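Local atomic coordinates of malonyl CoA-acyl carrier protein transacylase (Bartonella henselae, PDB entry 3QAT), a protein that probably transfers the malonyl group from malonyl-CoA to acyl carrier protein, supplying the extender unit for fatty acid biosynthesis. Residues E27-A32 with I77-Q82; M34-V39 with S73-R78; G136-L141 with P201-F206. All coordinates share one frame; numbering follows the deposited sequence.

Contact 1 of 3, residues E27-A32 with I77-Q82; sequences EQFVAA and IRVMEQ
The Phe29 ring carries Val79 CG1 on one face: the methyl sits over the ring centre, 3.6 Å from the centroid and 4° off the normal, a CH-pi contact. The other flat group, the Arg78 guanidinium, has water 1 in plane at its edge. Phe29 is the N-cap residue of helix 30-43 at its junction with helix 23-28, and the contact packs this helix start against the C-terminal end of helix 62-82.

Val79 uses both branches. With CG1 anti to its backbone N (chi1 173°), that methyl reaches the ring, while CG2 lies 3.6 Å from Phe29 CB and also meets the methyls of Ala31 and Ala32. Helix 306-316 adds Ala306 beside Phe29 and Ile309 beside Val79. Backbone spacing is short here, 5.4 Å between Ala31 CA and Val79 CA, consistent with the small side chain of Ala31.

Towards the surface, no direct hydrogen bond joins the segments, and two waters bridge them instead. Water 1 donates to Ala31 O and accepts from Arg78 NH1. Water 2 serves the first-turn amide, accepting from Ala31 N at 2.9 Å. It then donates to Gln82 OE1, and that same oxygen rests 3.6 Å from Ala31 CB.

Contact 2 of 3, residues M34-V39 with S73-R78; sequences MVFEEV and SMAVIR
Val35 fits against Met74 and Ala75, and these three buried residues form the close-packed part of the contact; Arg78 lies at its margin, with only its aliphatic part packed. The two methyls of Val35 have different partners. CG1, set anti to the backbone N by a chi1 of 165°, lies 3.8 Å from Ala75 N and also reaches Met74 CB, the Val35 and Met74 side chains crossing at about a right angle. CG2 turns the other way and presses on the aliphatic root of Arg78, 3.6 Å from Arg78 CG. Beside this, the Phe36 ring brings CE2 to 3.8 Å from Ala75 CB, although the Phe36 side chain does not leave its helix straight towards the partner. Phe36 meets Phe52 as well, their ring planes at about 55°, and a 1,2-ethanediol molecule, probably from the crystallisation liquor, lies close to it.

The two helices, 30-43 and 62-82, run roughly antiparallel, their N-to-C directions 139° apart in this stretch. In the acyl transferase domain, helix 62-82 lies on the parallel sheet through Ser73 and Ile77, and helix 30-43 packs on helix 62-82. The local axes approach to 9.2 Å, and the small Ala75 is consistent with Val35 CG1 reaching the backbone there. Leu113 of helix 113-129 touches Val35, Glu38 and Arg78.

On the looser, partly exposed side, Glu38 and Arg78 have opposite charges but do not touch, Glu38 OE1 and Arg78 NH2 being 4.8 Å apart. They are linked through water: water 4 donates to Glu38 OE1 and accepts from Arg78 NH2, and water 3 connects the same OE1 to Arg78 NH1, with a weak further bond to Met34 O. The second carboxylate oxygen, Glu38 OE2, is hydrogen-bonded to Thr114 OG1.

Contact 3 of 3, residues G136-L141 with P201-F206; sequences GSMAAL and PVSAPF
The loop that leaves edge strand 196-200 of the mixed sheet folds across the start of strand 136-142, bringing Met138 against Ser203 and Phe206. The sulfur meets Phe206 edge-on in a Met-aromatic contact: Met138 SD is 5.0 Å from the ring centroid, 88° off its normal, and 3.6 Å from Phe206 CD2. The bend at chi3 (92°) turns the terminal methyl away from the ring toward the backbone, with Met138 CE 3.5 Å from Phe206 O. Over one face of the same ring lies Ala204 CB, offset toward the rim.

Ser203 OG sits 3.4 Å from Met138 SD while donating to Ala204 O at 2.7 Å, with the donor tilted 24° from the carbonyl plane. That carbonyl also takes a weak bond from Phe206 N, closing the inverse gamma turn centred on Pro205. Nearer the start of the strand, the Pro205 ring packs on the backbone of Gly136, its CD 4.0 Å from Gly136 CA. Ser137 OG approaches Pro201 O at 3.1 Å, but its proton has another acceptor within reach.

Phe206 lies near, without touching, a GxSxG pattern consistent with a nucleophile elbow. Ser176 OG bonds Phe206 O from strand 172-176, and strand 136-142 pairs through Met138 with Leu200 on one flank and through Ser137 with Gly177 on the other, while Ser137 and Ala139 rest on helix 179-191.

Contacts 1 and 2 are neighbouring parts of one interface between helix 30-43, with its N-cap, and helix 62-82: their centres are about 8 Å apart, they share Ile77 and Arg78, and Ala32 CB meets Ala75 CB at 3.8 Å. Both close before contact 3 opens along the chain. Contact 3 lies on the opposite side of the chain's centre, its own centre about 36 Å from that of contact 1 and about 30 Å from that of contact 2. The first two join helix 30-43 to helix 62-82, which packs on the parallel sheet, whereas the third belongs to the mixed sheet. This division fits the large and small subdomains of malonyltransferases, between which the active-site cleft probably lies.

Contact 1 of 3, residues E27-A32 with I77-Q82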
loop_
_atom_site.group_PDB
_atom_site.type_symbol
_atom_site.label_atom_id
_atom_site.label_comp_id
_atom_site.label_asym_id
_atom_site.label_seq_id
_atom_site.Cartn_x
_atom_site.Cartn_y
_atom_site.Cartn_z
ATOM N N GLU A 27 -19.781 0.684 13.807
ATOM C CA GLU A 27 -20.784 0.742 14.886
ATOM C C GLU A 27 -21.003 2.179 15.353
ATOM O O GLU A 27 -22.119 2.539 15.757
ATOM C CB GLU A 27 -20.362 -0.169 16.045
ATOM C CG GLU A 27 -20.479 -1.639 15.681
ATOM C CD GLU A 27 -19.817 -2.570 16.685
ATOM O OE1 GLU A 27 -18.984 -2.101 17.499
ATOM O OE2 GLU A 27 -20.129 -3.782 16.642
ATOM N N GLN A 28 -19.955 2.997 15.249
ATOM C CA GLN A 28 -19.912 4.368 15.777
ATOM C C GLN A 28 -20.374 5.427 14.774
ATOM O O GLN A 28 -20.911 6.463 15.170
ATOM C CB GLN A 28 -18.487 4.726 16.224
ATOM C CG GLN A 28 -17.979 3.976 17.449
ATOM C CD GLN A 28 -16.491 4.213 17.681
ATOM O OE1 GLN A 28 -15.695 4.292 16.731
ATOM N NE2 GLN A 28 -16.110 4.337 18.947
ATOM N N PHE A 29 -20.163 5.164 13.483
ATOM C CA PHE A 29 -20.429 6.153 12.447
ATOM C C PHE A 29 -21.105 5.537 11.240
ATOM O O PHE A 29 -20.588 4.564 10.634
ATOM C CB PHE A 29 -19.115 6.814 11.973
ATOM C CG PHE A 29 -18.341 7.496 13.057
ATOM C CD1 PHE A 29 -18.664 8.800 13.429
ATOM C CD2 PHE A 29 -17.279 6.845 13.697
ATOM C CE1 PHE A 29 -17.938 9.464 14.438
ATOM C CE2 PHE A 29 -16.545 7.504 14.718
ATOM C CZ PHE A 29 -16.882 8.804 15.079
ATOM N N VAL A 30 -22.251 6.107 10.861
ATOM C CA VAL A 30 -22.899 5.680 9.617
ATOM C C VAL A 30 -21.981 5.917 8.397
ATOM O O VAL A 30 -22.041 5.153 7.437
ATOM C CB VAL A 30 -24.325 6.326 9.450
ATOM C CG1 VAL A 30 -24.225 7.811 9.032
ATOM C CG2 VAL A 30 -25.192 5.515 8.460
ATOM N N ALA A 31 -21.122 6.939 8.452
ATOM C CA ALA A 31 -20.246 7.229 7.325
ATOM C C ALA A 31 -19.320 6.036 7.109
ATOM O O ALA A 31 -19.006 5.698 5.973
ATOM C CB ALA A 31 -19.424 8.496 7.569
ATOM N N ALA A 32 -18.877 5.412 8.201
ATOM C CA ALA A 32 -17.986 4.239 8.058
ATOM C C ALA A 32 -18.768 3.018 7.606
ATOM O O ALA A 32 -18.334 2.291 6.694
ATOM C CB ALA A 32 -17.252 3.963 9.393
ATOM N N ILE A 77 -11.576 8.093 6.131
ATOM C CA ILE A 77 -11.677 9.348 5.367
ATOM C C ILE A 77 -13.099 9.915 5.445
ATOM O O ILE A 77 -13.292 11.128 5.668
ATOM C CB ILE A 77 -11.233 9.187 3.880
ATOM C CG1 ILE A 77 -9.719 8.877 3.768
ATOM C CG2 ILE A 77 -11.633 10.445 3.028
ATOM C CD1 ILE A 77 -8.760 10.054 4.192
ATOM N N ARG A 78 -14.096 9.051 5.235
ATOM C CA ARG A 78 -15.471 9.553 5.203
ATOM C C ARG A 78 -15.923 10.077 6.550
ATOM O O ARG A 78 -16.638 11.092 6.606
ATOM C CB ARG A 78 -16.449 8.497 4.697
ATOM C CG ARG A 78 -16.194 8.135 3.274
ATOM C CD ARG A 78 -16.890 9.090 2.348
ATOM N NE ARG A 78 -16.727 8.656 0.959
ATOM C CZ ARG A 78 -17.520 7.766 0.345
ATOM N NH1 ARG A 78 -18.514 7.164 0.986
ATOM N NH2 ARG A 78 -17.299 7.467 -0.911
ATOM N N VAL A 79 -15.532 9.394 7.627
ATOM C CA VAL A 79 -15.810 9.921 8.978
ATOM C C VAL A 79 -15.143 11.289 9.191
ATOM O O VAL A 79 -15.797 12.234 9.645
ATOM C CB VAL A 79 -15.407 8.915 10.098
ATOM C CG1 VAL A 79 -15.542 9.560 11.504
ATOM C CG2 VAL A 79 -16.249 7.657 10.019
ATOM N N MET A 80 -13.856 11.414 8.833
ATOM C CA MET A 80 -13.161 12.697 8.937
ATOM C C MET A 80 -13.863 13.799 8.139
ATOM O O MET A 80 -14.043 14.930 8.631
ATOM C CB MET A 80 -11.701 12.582 8.477
ATOM C CG MET A 80 -10.868 11.674 9.378
ATOM S SD MET A 80 -9.133 11.603 8.830
ATOM C CE MET A 80 -8.441 13.123 9.475
ATOM N N GLU A 81 -14.257 13.487 6.907
ATOM C CA GLU A 81 -14.985 14.451 6.089
ATOM C C GLU A 81 -16.316 14.869 6.712
ATOM O O GLU A 81 -16.649 16.063 6.684
ATOM C CB GLU A 81 -15.156 13.941 4.662
ATOM C CG GLU A 81 -13.812 13.843 3.948
ATOM C CD GLU A 81 -13.940 13.219 2.582
ATOM O OE1 GLU A 81 -14.827 12.351 2.378
ATOM O OE2 GLU A 81 -13.119 13.591 1.717
ATOM N N GLN A 82 -17.066 13.935 7.305
ATOM C CA GLN A 82 -18.338 14.327 7.950
ATOM C C GLN A 82 -18.083 15.283 9.115
ATOM O O GLN A 82 -18.889 16.192 9.392
ATOM C CB GLN A 82 -19.149 13.112 8.434
ATOM C CG GLN A 82 -20.488 13.548 9.027
ATOM C CD GLN A 82 -21.570 12.473 9.052
ATOM O OE1 GLN A 82 -21.412 11.374 8.512
ATOM N NE2 GLN A 82 -22.700 12.806 9.688
HETATM O O HOH W 1 -19.629 7.319 3.825
HETATM O O HOH W 2 -21.046 9.183 10.315
#

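Contact 2 of 3, residues M34-V39 with S73-R78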
loop_
_atom_site.group_PDB
_atom_site.type_symbol
_atom_site.label_atom_id
_atom_site.label_comp_id
_atom_site.label_asym_id
_atom_site.label_seq_id
_atom_site.Cartn_x
_atom_site.Cartn_y
_atom_site.Cartn_z
ATOM N N MET A 34 -21.448 2.822 5.835
ATOM C CA MET A 34 -21.827 2.895 4.417
ATOM C C MET A 34 -20.683 2.573 3.465
ATOM O O MET A 34 -20.923 2.049 2.401
ATOM C CB MET A 34 -22.420 4.270 4.090
ATOM C CG MET A 34 -23.771 4.458 4.721
ATOM S SD MET A 34 -24.570 6.037 4.332
ATOM C CE MET A 34 -23.347 7.226 4.858
ATOM N N VAL A 35 -19.451 2.889 3.842
ATOM C CA VAL A 35 -18.305 2.495 2.992
ATOM C C VAL A 35 -18.247 0.973 2.845
ATOM O O VAL A 35 -18.152 0.460 1.715
ATOM C CB VAL A 35 -16.972 3.055 3.552
ATOM C CG1 VAL A 35 -15.745 2.361 2.901
ATOM C CG2 VAL A 35 -16.928 4.561 3.345
ATOM N N PHE A 36 -18.355 0.238 3.954
ATOM C CA PHE A 36 -18.337 -1.238 3.870
ATOM C C PHE A 36 -19.520 -1.796 3.111
ATOM O O PHE A 36 -19.370 -2.740 2.340
ATOM C CB PHE A 36 -18.206 -1.898 5.247
ATOM C CG PHE A 36 -16.869 -1.657 5.894
ATOM C CD1 PHE A 36 -15.802 -2.533 5.676
ATOM C CD2 PHE A 36 -16.655 -0.547 6.713
ATOM C CE1 PHE A 36 -14.557 -2.287 6.274
ATOM C CE2 PHE A 36 -15.416 -0.315 7.317
ATOM C CZ PHE A 36 -14.364 -1.175 7.090
ATOM N N GLU A 37 -20.704 -1.214 3.322
ATOM C CA GLU A 37 -21.867 -1.635 2.565
ATOM C C GLU A 37 -21.669 -1.467 1.062
ATOM O O GLU A 37 -22.040 -2.351 0.284
ATOM C CB GLU A 37 -23.087 -0.829 3.012
ATOM C CG GLU A 37 -23.555 -1.181 4.420
ATOM C CD GLU A 37 -24.622 -0.230 4.899
ATOM O OE1 GLU A 37 -24.982 0.681 4.130
ATOM O OE2 GLU A 37 -25.117 -0.407 6.028
ATOM N N GLU A 38 -21.084 -0.329 0.652
ATOM C CA GLU A 38 -20.904 -0.058 -0.764
ATOM C C GLU A 38 -19.835 -0.980 -1.356
ATOM O O GLU A 38 -19.999 -1.470 -2.478
ATOM C CB GLU A 38 -20.562 1.417 -1.037
ATOM C CG GLU A 38 -20.409 1.650 -2.536
ATOM C CD GLU A 38 -20.335 3.111 -2.948
ATOM O OE1 GLU A 38 -20.355 3.998 -2.071
ATOM O OE2 GLU A 38 -20.227 3.343 -4.164
ATOM N N VAL A 39 -18.743 -1.175 -0.616
ATOM C CA VAL A 39 -17.733 -2.128 -1.093
ATOM C C VAL A 39 -18.302 -3.545 -1.313
ATOM O O VAL A 39 -18.053 -4.169 -2.361
ATOM C CB VAL A 39 -16.489 -2.102 -0.193
ATOM C CG1 VAL A 39 -15.557 -3.270 -0.547
ATOM C CG2 VAL A 39 -15.788 -0.751 -0.371
ATOM N N SER A 73 -9.523 2.246 5.134
ATOM C CA SER A 73 -8.982 3.589 4.934
ATOM C C SER A 73 -10.070 4.588 4.536
ATOM O O SER A 73 -10.152 5.700 5.083
ATOM C CB SER A 73 -7.862 3.601 3.886
ATOM O OG SER A 73 -6.671 3.017 4.377
ATOM N N MET A 74 -10.905 4.178 3.591
ATOM C CA MET A 74 -11.979 5.093 3.115
ATOM C C MET A 74 -13.057 5.327 4.174
ATOM O O MET A 74 -13.625 6.415 4.239
ATOM C CB MET A 74 -12.581 4.589 1.798
ATOM C CG MET A 74 -11.660 4.865 0.602
ATOM S SD MET A 74 -11.169 6.615 0.413
ATOM C CE MET A 74 -12.766 7.434 0.328
ATOM N N ALA A 75 -13.316 4.335 5.035
ATOM C CA ALA A 75 -14.239 4.570 6.170
ATOM C C ALA A 75 -13.673 5.690 7.065
ATOM O O ALA A 75 -14.401 6.618 7.448
ATOM C CB ALA A 75 -14.434 3.290 6.995
ATOM N N VAL A 76 -12.386 5.620 7.388
ATOM C CA VAL A 76 -11.751 6.703 8.159
ATOM C C VAL A 76 -11.874 8.056 7.435
ATOM O O VAL A 76 -12.268 9.062 8.066
ATOM C CB VAL A 76 -10.287 6.389 8.479
ATOM C CG1 VAL A 76 -9.594 7.622 9.118
ATOM C CG2 VAL A 76 -10.208 5.190 9.403
ATOM N N ILE A 77 -11.576 8.093 6.131
ATOM C CA ILE A 77 -11.677 9.348 5.367
ATOM C C ILE A 77 -13.099 9.915 5.445
ATOM O O ILE A 77 -13.292 11.128 5.668
ATOM C CB ILE A 77 -11.233 9.187 3.880
ATOM C CG1 ILE A 77 -9.719 8.877 3.768
ATOM C CG2 ILE A 77 -11.633 10.445 3.028
ATOM C CD1 ILE A 77 -8.760 10.054 4.192
ATOM N N ARG A 78 -14.096 9.051 5.235
ATOM C CA ARG A 78 -15.471 9.553 5.203
ATOM C C ARG A 78 -15.923 10.077 6.550
ATOM O O ARG A 78 -16.638 11.092 6.606
ATOM C CB ARG A 78 -16.449 8.497 4.697
ATOM C CG ARG A 78 -16.194 8.135 3.274
ATOM C CD ARG A 78 -16.890 9.090 2.348
ATOM N NE ARG A 78 -16.727 8.656 0.959
ATOM C CZ ARG A 78 -17.520 7.766 0.345
ATOM N NH1 ARG A 78 -18.514 7.164 0.986
ATOM N NH2 ARG A 78 -17.299 7.467 -0.911
HETATM O O HOH W 3 -20.232 4.541 0.609
HETATM O O HOH W 4 -19.508 6.516 -2.600
#

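Contact 3 of 3, residues G136-L141 with P201-F206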
loop_
_atom_site.group_PDB
_atom_site.type_symbol
_atom_site.label_atom_id
_atom_site.label_comp_id
_atom_site.label_asym_id
_atom_site.label_seq_id
_atom_site.Cartn_x
_atom_site.Cartn_y
_atom_site.Cartn_z
ATOM N N GLY A 136 7.268 -18.519 -7.552
ATOM C CA GLY A 136 7.790 -17.264 -7.016
ATOM C C GLY A 136 8.016 -17.344 -5.533
ATOM O O GLY A 136 7.521 -18.247 -4.853
ATOM N N SER A 137 8.763 -16.377 -5.013
ATOM C CA SER A 137 8.859 -16.171 -3.564
ATOM C C SER A 137 9.166 -14.709 -3.318
ATOM O O SER A 137 9.513 -13.956 -4.246
ATOM C CB SER A 137 10.020 -16.989 -2.956
ATOM O OG SER A 137 9.836 -18.401 -3.092
ATOM N N MET A 138 9.091 -14.318 -2.045
ATOM C CA MET A 138 9.617 -13.020 -1.572
ATOM C C MET A 138 10.498 -13.272 -0.363
ATOM O O MET A 138 10.539 -14.390 0.146
ATOM C CB MET A 138 8.489 -12.021 -1.197
ATOM C CG MET A 138 7.646 -11.672 -2.376
ATOM S SD MET A 138 6.436 -10.398 -1.951
ATOM C CE MET A 138 7.359 -8.941 -2.395
ATOM N N ALA A 139 11.246 -12.254 0.073
ATOM C CA ALA A 139 11.985 -12.352 1.320
ATOM C C ALA A 139 12.101 -11.005 1.973
ATOM O O ALA A 139 12.200 -9.978 1.284
ATOM C CB ALA A 139 13.396 -12.951 1.099
ATOM N N ALA A 140 12.065 -11.001 3.303
ATOM C CA ALA A 140 12.174 -9.768 4.055
ATOM C C ALA A 140 13.571 -9.682 4.638
ATOM O O ALA A 140 13.976 -10.549 5.421
ATOM C CB ALA A 140 11.128 -9.751 5.203
ATOM N N LEU A 141 14.290 -8.625 4.263
ATOM C CA LEU A 141 15.660 -8.411 4.745
ATOM C C LEU A 141 15.721 -7.173 5.632
ATOM O O LEU A 141 15.016 -6.180 5.400
ATOM C CB LEU A 141 16.622 -8.206 3.563
ATOM C CG LEU A 141 16.528 -9.202 2.415
ATOM C CD1 LEU A 141 17.521 -8.778 1.289
ATOM C CD2 LEU A 141 16.711 -10.675 2.853
ATOM N N PRO A 201 8.319 -18.421 1.200
ATOM C CA PRO A 201 8.467 -19.330 0.047
ATOM C C PRO A 201 7.220 -19.540 -0.831
ATOM O O PRO A 201 7.367 -19.956 -1.999
ATOM C CB PRO A 201 8.898 -20.656 0.701
ATOM C CG PRO A 201 8.313 -20.584 2.102
ATOM C CD PRO A 201 8.487 -19.120 2.489
ATOM N N VAL A 202 6.027 -19.271 -0.292
ATOM C CA VAL A 202 4.771 -19.417 -1.050
ATOM C C VAL A 202 4.178 -18.074 -1.482
ATOM O O VAL A 202 3.102 -18.033 -2.086
ATOM C CB VAL A 202 3.669 -20.239 -0.249
ATOM C CG1 VAL A 202 4.283 -21.369 0.514
ATOM C CG2 VAL A 202 2.886 -19.336 0.703
ATOM N N SER A 203 4.864 -16.972 -1.170
ATOM C CA SER A 203 4.363 -15.652 -1.595
ATOM C C SER A 203 4.326 -15.560 -3.112
ATOM O O SER A 203 5.237 -16.052 -3.794
ATOM C CB SER A 203 5.252 -14.512 -1.063
ATOM O OG SER A 203 4.700 -13.247 -1.460
ATOM N N ALA A 204 3.291 -14.913 -3.659
ATOM C CA ALA A 204 3.359 -14.420 -5.020
ATOM C C ALA A 204 4.553 -13.472 -5.131
ATOM O O ALA A 204 4.870 -12.771 -4.142
ATOM C CB ALA A 204 2.056 -13.670 -5.387
ATOM N N PRO A 205 5.218 -13.443 -6.293
ATOM C CA PRO A 205 6.398 -12.601 -6.404
ATOM C C PRO A 205 5.998 -11.160 -6.742
ATOM O O PRO A 205 6.284 -10.679 -7.839
ATOM C CB PRO A 205 7.181 -13.243 -7.558
ATOM C CG PRO A 205 6.111 -13.804 -8.434
ATOM C CD PRO A 205 5.066 -14.320 -7.480
ATOM N N PHE A 206 5.369 -10.479 -5.782
ATOM C CA PHE A 206 4.898 -9.095 -6.006
ATOM C C PHE A 206 6.079 -8.189 -6.364
ATOM O O PHE A 206 7.224 -8.374 -5.886
ATOM C CB PHE A 206 4.223 -8.528 -4.725
ATOM C CG PHE A 206 2.979 -9.268 -4.277
ATOM C CD1 PHE A 206 1.766 -9.058 -4.924
ATOM C CD2 PHE A 206 3.014 -10.112 -3.180
ATOM C CE1 PHE A 206 0.607 -9.714 -4.505
ATOM C CE2 PHE A 206 1.852 -10.778 -2.742
ATOM C CZ PHE A 206 0.656 -10.579 -3.408
HETATM O O HOH W 5 4.494 -18.012 -6.205
HETATM O O HOH W 6 5.846 -20.208 -4.234
#